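Local atomic coordinates of histidine triad protein (PDB entry 1Y23), a protein that belongs to the histidine triad family, binds a zinc ion and, like its relatives, probably acts as a nucleotide-binding hydrolase or transferase. Residues Asp25-Ala30 and Ala61-His66; Thr48-Val53 and Phe99-His104; Asp77-Ile82 and Pro107-Gly112. One frame throughout, in Å; residues are numbered along the deposited sequence.

Contact 1 of 3, residues Asp25-Ala30 and Ala61-His66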
loop_
_atom_site.group_PDB
_atom_site.type_symbol
_atom_site.label_atom_id
_atom_site.label_comp_id
_atom_site.label_asym_id
_atom_site.label_seq_id
_atom_site.Cartn_x
_atom_site.Cartn_y
_atom_site.Cartn_z
ATOM N N ASP B 25 -16.502 4.739 9.528
ATOM C CA ASP B 25 -17.773 4.695 8.806
ATOM C C ASP B 25 -18.339 3.290 8.952
ATOM O O ASP B 25 -17.934 2.541 9.841
ATOM C CB ASP B 25 -17.633 5.080 7.318
ATOM C CG ASP B 25 -16.739 4.135 6.522
ATOM O OD1 ASP B 25 -16.847 2.903 6.685
ATOM O OD2 ASP B 25 -15.936 4.636 5.710
ATOM N N GLU B 26 -19.268 2.933 8.080
ATOM C CA GLU B 26 -19.910 1.629 8.144
ATOM C C GLU B 26 -19.004 0.410 7.918
ATOM O O GLU B 26 -19.206 -0.640 8.532
ATOM C CB GLU B 26 -21.074 1.603 7.153
ATOM C CG GLU B 26 -21.935 0.360 7.218
ATOM C CD GLU B 26 -23.165 0.464 6.332
ATOM O OE1 GLU B 26 -23.920 -0.535 6.255
ATOM O OE2 GLU B 26 -23.374 1.540 5.721
ATOM N N HIS B 27 -17.997 0.545 7.063
ATOM C CA HIS B 27 -17.121 -0.585 6.758
ATOM C C HIS B 27 -15.652 -0.387 7.094
ATOM O O HIS B 27 -14.877 -1.339 7.088
ATOM C CB HIS B 27 -17.238 -0.908 5.272
ATOM C CG HIS B 27 -18.649 -1.002 4.788
ATOM N ND1 HIS B 27 -19.495 -2.025 5.160
ATOM C CD2 HIS B 27 -19.363 -0.201 3.965
ATOM C CE1 HIS B 27 -20.668 -1.850 4.582
ATOM N NE2 HIS B 27 -20.616 -0.751 3.852
ATOM N N VAL B 28 -15.272 0.846 7.390
ATOM C CA VAL B 28 -13.884 1.137 7.686
ATOM C C VAL B 28 -13.653 1.745 9.066
ATOM O O VAL B 28 -14.524 2.410 9.623
ATOM C CB VAL B 28 -13.301 2.099 6.623
ATOM C CG1 VAL B 28 -11.810 2.286 6.843
ATOM C CG2 VAL B 28 -13.560 1.545 5.217
ATOM N N LEU B 29 -12.469 1.495 9.610
ATOM C CA LEU B 29 -12.070 2.037 10.892
ATOM C C LEU B 29 -10.575 2.332 10.824
ATOM O O LEU B 29 -9.766 1.460 10.476
ATOM C CB LEU B 29 -12.352 1.055 12.033
ATOM C CG LEU B 29 -11.980 1.555 13.446
ATOM C CD1 LEU B 29 -12.733 2.858 13.757
ATOM C CD2 LEU B 29 -12.336 0.496 14.478
ATOM N N ALA B 30 -10.224 3.576 11.138
ATOM C CA ALA B 30 -8.838 4.026 11.145
ATOM C C ALA B 30 -8.475 4.509 12.552
ATOM O O ALA B 30 -9.293 5.122 13.244
ATOM C CB ALA B 30 -8.647 5.142 10.138
ATOM N N ALA B 61 -13.518 -4.135 -1.551
ATOM C CA ALA B 61 -12.457 -3.203 -1.924
ATOM C C ALA B 61 -13.044 -1.805 -2.109
ATOM O O ALA B 61 -12.388 -0.793 -1.853
ATOM C CB ALA B 61 -11.788 -3.655 -3.230
ATOM N N LYS B 62 -14.277 -1.758 -2.593
ATOM C CA LYS B 62 -14.961 -0.495 -2.822
ATOM C C LYS B 62 -15.321 0.214 -1.506
ATOM O O LYS B 62 -15.237 1.437 -1.415
ATOM C CB LYS B 62 -16.227 -0.743 -3.654
ATOM C CG LYS B 62 -17.120 0.479 -3.856
ATOM C CD LYS B 62 -18.459 0.082 -4.487
ATOM C CE LYS B 62 -19.395 1.271 -4.619
ATOM N NZ LYS B 62 -20.716 0.903 -5.205
ATOM N N GLN B 63 -15.717 -0.554 -0.496
ATOM C CA GLN B 63 -16.088 0.017 0.799
ATOM C C GLN B 63 -14.859 0.328 1.659
ATOM O O GLN B 63 -15.001 0.774 2.797
ATOM C CB GLN B 63 -16.980 -0.957 1.583
ATOM C CG GLN B 63 -18.057 -1.655 0.756
ATOM C CD GLN B 63 -18.680 -2.823 1.501
ATOM O OE1 GLN B 63 -17.978 -3.586 2.165
ATOM N NE2 GLN B 63 -19.989 -2.979 1.380
ATOM N N TYR B 64 -13.663 0.096 1.121
ATOM C CA TYR B 64 -12.442 0.324 1.880
ATOM C C TYR B 64 -11.454 1.374 1.395
ATOM O O TYR B 64 -11.182 2.345 2.102
ATOM C CB TYR B 64 -11.668 -0.986 2.042
ATOM C CG TYR B 64 -10.332 -0.799 2.720
ATOM C CD1 TYR B 64 -10.240 -0.685 4.103
ATOM C CD2 TYR B 64 -9.160 -0.674 1.966
ATOM C CE1 TYR B 64 -9.010 -0.446 4.727
ATOM C CE2 TYR B 64 -7.925 -0.431 2.576
ATOM C CZ TYR B 64 -7.859 -0.320 3.961
ATOM O OH TYR B 64 -6.643 -0.082 4.572
ATOM N N PHE B 65 -10.910 1.176 0.199
ATOM C CA PHE B 65 -9.882 2.065 -0.333
ATOM C C PHE B 65 -10.144 3.563 -0.391
ATOM O O PHE B 65 -9.209 4.345 -0.234
ATOM C CB PHE B 65 -9.440 1.602 -1.725
ATOM C CG PHE B 65 -8.224 2.338 -2.241
ATOM C CD1 PHE B 65 -6.990 2.210 -1.602
ATOM C CD2 PHE B 65 -8.317 3.188 -3.339
ATOM C CE1 PHE B 65 -5.873 2.920 -2.050
ATOM C CE2 PHE B 65 -7.203 3.902 -3.793
ATOM C CZ PHE B 65 -5.980 3.766 -3.145
ATOM N N HIS B 66 -11.387 3.972 -0.630
ATOM C CA HIS B 66 -11.674 5.397 -0.722
ATOM C C HIS B 66 -11.230 6.155 0.537
ATOM O O HIS B 66 -10.816 7.319 0.465
ATOM C CB HIS B 66 -13.168 5.649 -0.983
ATOM C CG HIS B 66 -14.032 5.462 0.221
ATOM N ND1 HIS B 66 -14.590 4.248 0.558
ATOM C CD2 HIS B 66 -14.373 6.321 1.213
ATOM C CE1 HIS B 66 -15.233 4.364 1.706
ATOM N NE2 HIS B 66 -15.115 5.612 2.126
#
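The carboxylate oxygen OD1 of Asp25 is gripped by two backbone amides of its own turn, while the second oxygen, OD2, faces the ring edge of His66 at 3.8 Å from NE2. The amide of His27 reaches OD1 at 2.7 Å, and that of Val28 comes in on the syn side, 35° out of the carboxylate plane; the first bond makes an Asx turn, and the second extends it to an Asx motif at the start of the strand. Tyr23 OH also bonds OD2, so both carboxylate oxygens are held.

The fixed turn presents the His27 ring to Gln63. With CG of His27 anti to the carbonyl carbon (chi1 -48°), the imidazole lies flat against the Gln63 amide, the planes 10° apart and Gln63 CD 3.6 Å above the centre of the His27 ring. Gln63 CG adds a CH-pi contact over the same face, while CG of Glu26 sits against the opposite one. An alanine at His27 would remove this flat platform and is likely to leave the Gln63 amide free to turn.

Deeper in, Val28 packs on Tyr64, its CG2 lying 3.7 Å from Tyr64 CA and 4.2 Å from Tyr64 CD1. Tyr64 OH is bonded to Val44 O. The contact thus seats the start of strand 28-32 against the turn that links helix 58-62 to helix 67-79, where Val28 meets Ala67 of helix 67-79 and Val44 on the adjoining strand 42-46.

Contact 2 of 3, residues Thr48-Val53 and Phe99-His104; sequences THIENV and FHYHMH. With ZN (zinc ion), chain G.
Phe99 meets the loop 48-53 through its carbonyl: O receives a CA-H...O contact from Glu51 CA at 3.4 Å and lies near CE1 of His49. His100 follows, and its ring shares a zinc ion with His49. Each histidine uses ND1, at 2.1 Å from zinc for His100 and 2.2 Å for His49, and Cys7 and Cys10 complete the four ligands. The two rings form an offset edge-to-face pair, planes 87° apart, with the edge of His49 turned to the face of His100; the CA of His49 also lies over that face. His49 reaches the metal with CG trans to its backbone N (chi1 -177°). On its far side the His100 ring bonds through NE2 to Pro46 O, a second-shell partner that fixes the rotation of this ligand.

Tyr101 makes the backbone tie, its N bonding Ile50 O at 2.6 Å with an almost straight N-H...O angle of 179°. Its CB packs on Ile50 CG2, and the ring atom CE1 rests 3.7 Å from Val53 CB. His102 turns its ring back along its own segment: ND1 donates to His100 O at 2.6 Å, nearly in the ring plane.

His100, His102 and His104 match the spacing of the family's histidine triad signature, to which they probably belong. The chemistry implies a Cys2His2 zinc site that joins the loop 48-53 to His100, the first histidine of this run, and ties both to Cys7 and Cys10.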
loop_
_atom_site.group_PDB
_atom_site.type_symbol
_atom_site.label_atom_id
_atom_site.label_comp_id
_atom_site.label_asym_id
_atom_site.label_seq_id
_atom_site.Cartn_x
_atom_site.Cartn_y
_atom_site.Cartn_z
ATOM N N THR B 48 -14.849 -5.678 8.483
ATOM C CA THR B 48 -15.021 -7.085 8.143
ATOM C C THR B 48 -13.688 -7.778 8.432
ATOM O O THR B 48 -12.632 -7.245 8.094
ATOM C CB THR B 48 -15.356 -7.261 6.649
ATOM O OG1 THR B 48 -16.544 -6.525 6.333
ATOM C CG2 THR B 48 -15.568 -8.728 6.319
ATOM N N HIS B 49 -13.719 -8.949 9.059
ATOM C CA HIS B 49 -12.469 -9.637 9.348
ATOM C C HIS B 49 -11.930 -10.308 8.093
ATOM O O HIS B 49 -12.342 -11.404 7.725
ATOM C CB HIS B 49 -12.650 -10.674 10.469
ATOM C CG HIS B 49 -11.378 -11.375 10.865
ATOM N ND1 HIS B 49 -10.300 -10.719 11.420
ATOM C CD2 HIS B 49 -11.025 -12.683 10.801
ATOM C CE1 HIS B 49 -9.340 -11.588 11.683
ATOM N NE2 HIS B 49 -9.754 -12.787 11.318
ATOM N N ILE B 50 -11.022 -9.612 7.422
ATOM C CA ILE B 50 -10.381 -10.125 6.224
ATOM C C ILE B 50 -8.918 -10.324 6.643
ATOM O O ILE B 50 -8.271 -9.386 7.107
ATOM C CB ILE B 50 -10.523 -9.104 5.060
ATOM C CG1 ILE B 50 -9.703 -9.546 3.859
ATOM C CG2 ILE B 50 -10.066 -7.728 5.506
ATOM C CD1 ILE B 50 -9.791 -8.574 2.704
ATOM N N GLU B 51 -8.410 -11.547 6.501
ATOM C CA GLU B 51 -7.036 -11.866 6.898
ATOM C C GLU B 51 -5.958 -11.091 6.176
ATOM O O GLU B 51 -5.032 -10.567 6.794
ATOM C CB GLU B 51 -6.715 -13.348 6.674
ATOM C CG GLU B 51 -7.208 -14.331 7.713
ATOM C CD GLU B 51 -6.560 -15.706 7.544
ATOM O OE1 GLU B 51 -7.016 -16.666 8.198
ATOM O OE2 GLU B 51 -5.587 -15.824 6.763
ATOM N N ASN B 52 -6.065 -11.043 4.856
ATOM C CA ASN B 52 -5.043 -10.391 4.061
ATOM C C ASN B 52 -5.600 -9.767 2.796
ATOM O O ASN B 52 -6.802 -9.809 2.550
ATOM C CB ASN B 52 -3.979 -11.422 3.706
ATOM C CG ASN B 52 -4.586 -12.706 3.186
ATOM O OD1 ASN B 52 -5.467 -12.684 2.327
ATOM N ND2 ASN B 52 -4.120 -13.834 3.701
ATOM N N VAL B 53 -4.715 -9.216 1.976
ATOM C CA VAL B 53 -5.148 -8.562 0.757
ATOM C C VAL B 53 -5.797 -9.522 -0.247
ATOM O O VAL B 53 -6.605 -9.096 -1.072
ATOM C CB VAL B 53 -3.968 -7.791 0.097
ATOM C CG1 VAL B 53 -2.987 -8.753 -0.556
ATOM C CG2 VAL B 53 -4.502 -6.800 -0.898
ATOM N N PHE B 99 -3.241 -11.144 11.908
ATOM C CA PHE B 99 -3.894 -11.646 10.705
ATOM C C PHE B 99 -5.251 -11.027 10.359
ATOM O O PHE B 99 -6.241 -11.731 10.151
ATOM C CB PHE B 99 -4.007 -13.176 10.744
ATOM C CG PHE B 99 -2.678 -13.893 10.616
ATOM C CD1 PHE B 99 -1.620 -13.326 9.897
ATOM C CD2 PHE B 99 -2.500 -15.156 11.186
ATOM C CE1 PHE B 99 -0.398 -13.996 9.751
ATOM C CE2 PHE B 99 -1.282 -15.842 11.049
ATOM C CZ PHE B 99 -0.228 -15.259 10.325
ATOM N N HIS B 100 -5.273 -9.699 10.287
ATOM C CA HIS B 100 -6.464 -8.932 9.920
ATOM C C HIS B 100 -5.887 -7.848 9.017
ATOM O O HIS B 100 -4.992 -7.112 9.429
ATOM C CB HIS B 100 -7.136 -8.325 11.163
ATOM C CG HIS B 100 -8.444 -7.642 10.885
ATOM N ND1 HIS B 100 -9.461 -7.568 11.815
ATOM C CD2 HIS B 100 -8.890 -6.969 9.793
ATOM C CE1 HIS B 100 -10.471 -6.881 11.313
ATOM N NE2 HIS B 100 -10.151 -6.506 10.090
ATOM N N TYR B 101 -6.379 -7.770 7.783
ATOM C CA TYR B 101 -5.868 -6.794 6.820
ATOM C C TYR B 101 -5.795 -5.388 7.390
ATOM O O TYR B 101 -6.750 -4.902 7.994
ATOM C CB TYR B 101 -6.729 -6.768 5.543
ATOM C CG TYR B 101 -6.232 -5.788 4.492
ATOM C CD1 TYR B 101 -5.245 -6.159 3.569
ATOM C CD2 TYR B 101 -6.694 -4.467 4.469
ATOM C CE1 TYR B 101 -4.727 -5.234 2.655
ATOM C CE2 TYR B 101 -6.185 -3.535 3.566
ATOM C CZ TYR B 101 -5.199 -3.921 2.660
ATOM O OH TYR B 101 -4.673 -2.999 1.777
ATOM N N HIS B 102 -4.650 -4.744 7.194
ATOM C CA HIS B 102 -4.451 -3.377 7.646
ATOM C C HIS B 102 -3.446 -2.665 6.758
ATOM O O HIS B 102 -2.507 -3.272 6.249
ATOM C CB HIS B 102 -3.994 -3.318 9.116
ATOM C CG HIS B 102 -2.827 -4.203 9.438
ATOM N ND1 HIS B 102 -2.927 -5.576 9.495
ATOM C CD2 HIS B 102 -1.546 -3.907 9.759
ATOM C CE1 HIS B 102 -1.761 -6.088 9.840
ATOM N NE2 HIS B 102 -0.903 -5.096 10.008
ATOM N N MET B 103 -3.670 -1.371 6.566
ATOM C CA MET B 103 -2.801 -0.541 5.751
ATOM C C MET B 103 -2.137 0.477 6.665
ATOM O O MET B 103 -2.809 1.107 7.480
ATOM C CB MET B 103 -3.626 0.195 4.696
ATOM C CG MET B 103 -2.830 1.145 3.824
ATOM S SD MET B 103 -2.114 0.327 2.382
ATOM C CE MET B 103 -3.263 0.846 1.109
ATOM N N HIS B 104 -0.818 0.619 6.554
ATOM C CA HIS B 104 -0.098 1.605 7.353
ATOM C C HIS B 104 -0.010 2.891 6.549
ATOM O O HIS B 104 0.336 2.867 5.365
ATOM C CB HIS B 104 1.346 1.184 7.641
ATOM C CG HIS B 104 1.484 0.005 8.544
ATOM N ND1 HIS B 104 1.594 -1.287 8.071
ATOM C CD2 HIS B 104 1.587 -0.080 9.891
ATOM C CE1 HIS B 104 1.765 -2.112 9.089
ATOM N NE2 HIS B 104 1.765 -1.405 10.204
HETATM ZN ZN ZN G . -9.864 -9.278 12.986
#

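Contact 3 of 3, residues Asp77-Ile82 and Pro107-Gly112; sequences DEFEPI and PRYGKG
Ile82 and Arg108 supply the polar link between the two segments: Ile82 N donates to Arg108 O at 2.9 Å, with a bent N-H...O angle of 138° and the donor tilted 19° from the carbonyl plane.

Apolar contacts gather round Pro81 and Tyr109. Pro81 CB lies 3.7 Å from Tyr109 CE2 and 4.1 Å from Pro107 CB, so that CB touches both residues. Tyr109 has its CG beside the backbone N (chi1 -56°), and this brings the ring back to the other segment, where its hydroxyl comes 3.2 Å from Phe79 CB and Phe79 O meets the ring edge. The hydroxyl itself is bonded to Lys39 O. Ile82 extends CD1 to the peptide between Tyr109 and Gly110, 3.4 Å from Gly110 N; a side chain on Gly110 would meet that methyl tightly, and the backbone angles there call for glycine anyway.

The charged groups pair outside the contact: Arg108 NE forms a salt bridge with Asp113, and Glu78 forms one with Arg141 of the second subunit. In the fold, the contact fastens the end of helix 67-79, which Glu80 leaves with positive phi, to the end of strand 103-108. Residues 80-82 lead from that helix into strand 83-90, which pairs antiparallel with strand 103-108, and the bond from Ile82 to Arg108 lies beside the backbone pairing of Arg108 with Gly83.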
loop_
_atom_site.group_PDB
_atom_site.type_symbol
_atom_site.label_atom_id
_atom_site.label_comp_id
_atom_site.label_asym_id
_atom_site.label_seq_id
_atom_site.Cartn_x
_atom_site.Cartn_y
_atom_site.Cartn_z
ATOM N N ASP B 77 -2.174 17.410 5.801
ATOM C CA ASP B 77 -2.532 18.790 6.114
ATOM C C ASP B 77 -2.279 19.129 7.582
ATOM O O ASP B 77 -1.907 20.255 7.907
ATOM C CB ASP B 77 -4.007 19.065 5.800
ATOM C CG ASP B 77 -4.336 18.923 4.328
ATOM O OD1 ASP B 77 -3.423 19.041 3.482
ATOM O OD2 ASP B 77 -5.525 18.712 4.018
ATOM N N GLU B 78 -2.483 18.155 8.464
ATOM C CA GLU B 78 -2.297 18.384 9.890
ATOM C C GLU B 78 -0.843 18.547 10.317
ATOM O O GLU B 78 -0.529 19.422 11.124
ATOM C CB GLU B 78 -2.935 17.247 10.696
ATOM C CG GLU B 78 -2.778 17.377 12.213
ATOM C CD GLU B 78 -3.305 18.698 12.757
ATOM O OE1 GLU B 78 -4.502 19.000 12.555
ATOM O OE2 GLU B 78 -2.520 19.434 13.393
ATOM N N PHE B 79 0.041 17.721 9.768
ATOM C CA PHE B 79 1.451 17.765 10.135
ATOM C C PHE B 79 2.387 18.154 9.003
ATOM O O PHE B 79 3.602 18.187 9.187
ATOM C CB PHE B 79 1.877 16.411 10.677
ATOM C CG PHE B 79 0.977 15.885 11.742
ATOM C CD1 PHE B 79 0.295 14.690 11.561
ATOM C CD2 PHE B 79 0.825 16.574 12.942
ATOM C CE1 PHE B 79 -0.525 14.178 12.559
ATOM C CE2 PHE B 79 0.009 16.076 13.949
ATOM C CZ PHE B 79 -0.668 14.874 13.760
ATOM N N GLU B 80 1.827 18.424 7.834
ATOM C CA GLU B 80 2.621 18.834 6.687
ATOM C C GLU B 80 3.982 18.144 6.548
ATOM O O GLU B 80 5.025 18.807 6.509
ATOM C CB GLU B 80 2.826 20.347 6.731
ATOM C CG GLU B 80 1.534 21.127 6.631
ATOM C CD GLU B 80 1.754 22.618 6.713
ATOM O OE1 GLU B 80 2.527 23.148 5.881
ATOM O OE2 GLU B 80 1.151 23.259 7.604
ATOM N N PRO B 81 3.992 16.801 6.474
ATOM C CA PRO B 81 5.244 16.050 6.333
ATOM C C PRO B 81 5.896 16.321 4.974
ATOM O O PRO B 81 5.282 16.922 4.094
ATOM C CB PRO B 81 4.781 14.603 6.466
ATOM C CG PRO B 81 3.433 14.644 5.822
ATOM C CD PRO B 81 2.837 15.889 6.451
ATOM N N ILE B 82 7.135 15.870 4.810
ATOM C CA ILE B 82 7.862 16.056 3.558
ATOM C C ILE B 82 7.593 14.888 2.606
ATOM O O ILE B 82 7.963 14.932 1.435
ATOM C CB ILE B 82 9.387 16.163 3.814
ATOM C CG1 ILE B 82 9.909 14.870 4.457
ATOM C CG2 ILE B 82 9.669 17.342 4.722
ATOM C CD1 ILE B 82 11.415 14.853 4.665
ATOM N N PRO B 107 3.529 8.990 7.655
ATOM C CA PRO B 107 3.979 10.316 7.227
ATOM C C PRO B 107 5.493 10.342 7.400
ATOM O O PRO B 107 6.029 9.680 8.293
ATOM C CB PRO B 107 3.256 11.252 8.193
ATOM C CG PRO B 107 3.206 10.442 9.450
ATOM C CD PRO B 107 2.815 9.069 8.943
ATOM N N ARG B 108 6.181 11.075 6.534
ATOM C CA ARG B 108 7.639 11.161 6.599
ATOM C C ARG B 108 8.084 12.579 6.937
ATOM O O ARG B 108 7.525 13.551 6.430
ATOM C CB ARG B 108 8.256 10.712 5.265
ATOM C CG ARG B 108 7.998 9.248 4.924
ATOM C CD ARG B 108 8.637 8.317 5.973
ATOM N NE ARG B 108 10.084 8.190 5.824
ATOM C CZ ARG B 108 10.684 7.577 4.805
ATOM N NH1 ARG B 108 12.006 7.510 4.752
ATOM N NH2 ARG B 108 9.968 7.017 3.840
ATOM N N TYR B 109 9.089 12.693 7.798
ATOM C CA TYR B 109 9.598 14.002 8.201
ATOM C C TYR B 109 11.102 14.147 7.958
ATOM O O TYR B 109 11.668 15.224 8.140
ATOM C CB TYR B 109 9.286 14.245 9.678
ATOM C CG TYR B 109 7.812 14.129 10.021
ATOM C CD1 TYR B 109 7.310 12.992 10.653
ATOM C CD2 TYR B 109 6.923 15.163 9.717
ATOM C CE1 TYR B 109 5.954 12.889 10.978
ATOM C CE2 TYR B 109 5.564 15.071 10.035
ATOM C CZ TYR B 109 5.090 13.934 10.667
ATOM O OH TYR B 109 3.758 13.843 11.007
ATOM N N GLY B 110 11.742 13.054 7.549
ATOM C CA GLY B 110 13.167 13.090 7.284
ATOM C C GLY B 110 13.985 12.362 8.332
ATOM O O GLY B 110 13.766 11.175 8.591
ATOM N N LYS B 111 14.931 13.074 8.937
ATOM C CA LYS B 111 15.789 12.496 9.965
ATOM C C LYS B 111 14.987 12.093 11.197
ATOM O O LYS B 111 14.309 12.916 11.821
ATOM C CB LYS B 111 16.900 13.482 10.362
ATOM C CG LYS B 111 17.953 13.715 9.274
ATOM C CD LYS B 111 19.109 14.614 9.747
ATOM C CE LYS B 111 18.717 16.100 9.862
ATOM N NZ LYS B 111 18.535 16.788 8.540
ATOM N N GLY B 112 15.071 10.812 11.537
ATOM C CA GLY B 112 14.349 10.302 12.687
ATOM C C GLY B 112 13.208 9.357 12.347
ATOM O O GLY B 112 12.711 8.648 13.224
#

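From the N terminus, the chain first leaves strand 28-32 and returns after helix 58-62, where contact 1 closes the loop. Contact 2 opens within that loop, at residues 48-53, and closes only at residues 99-104, so the two cross. Contact 3 likewise opens before contact 2 has closed and ends beyond it, crossing it, whereas contacts 1 and 3 follow in series. Tyr64 of contact 1 joins contact 2 directly, its OH 3.0 Å from Met103 CB. Contacts 2 and 3 meet the two ends of strand 103-108. Together the three tie the loops and helices to one antiparallel sheet, and each touches the second subunit.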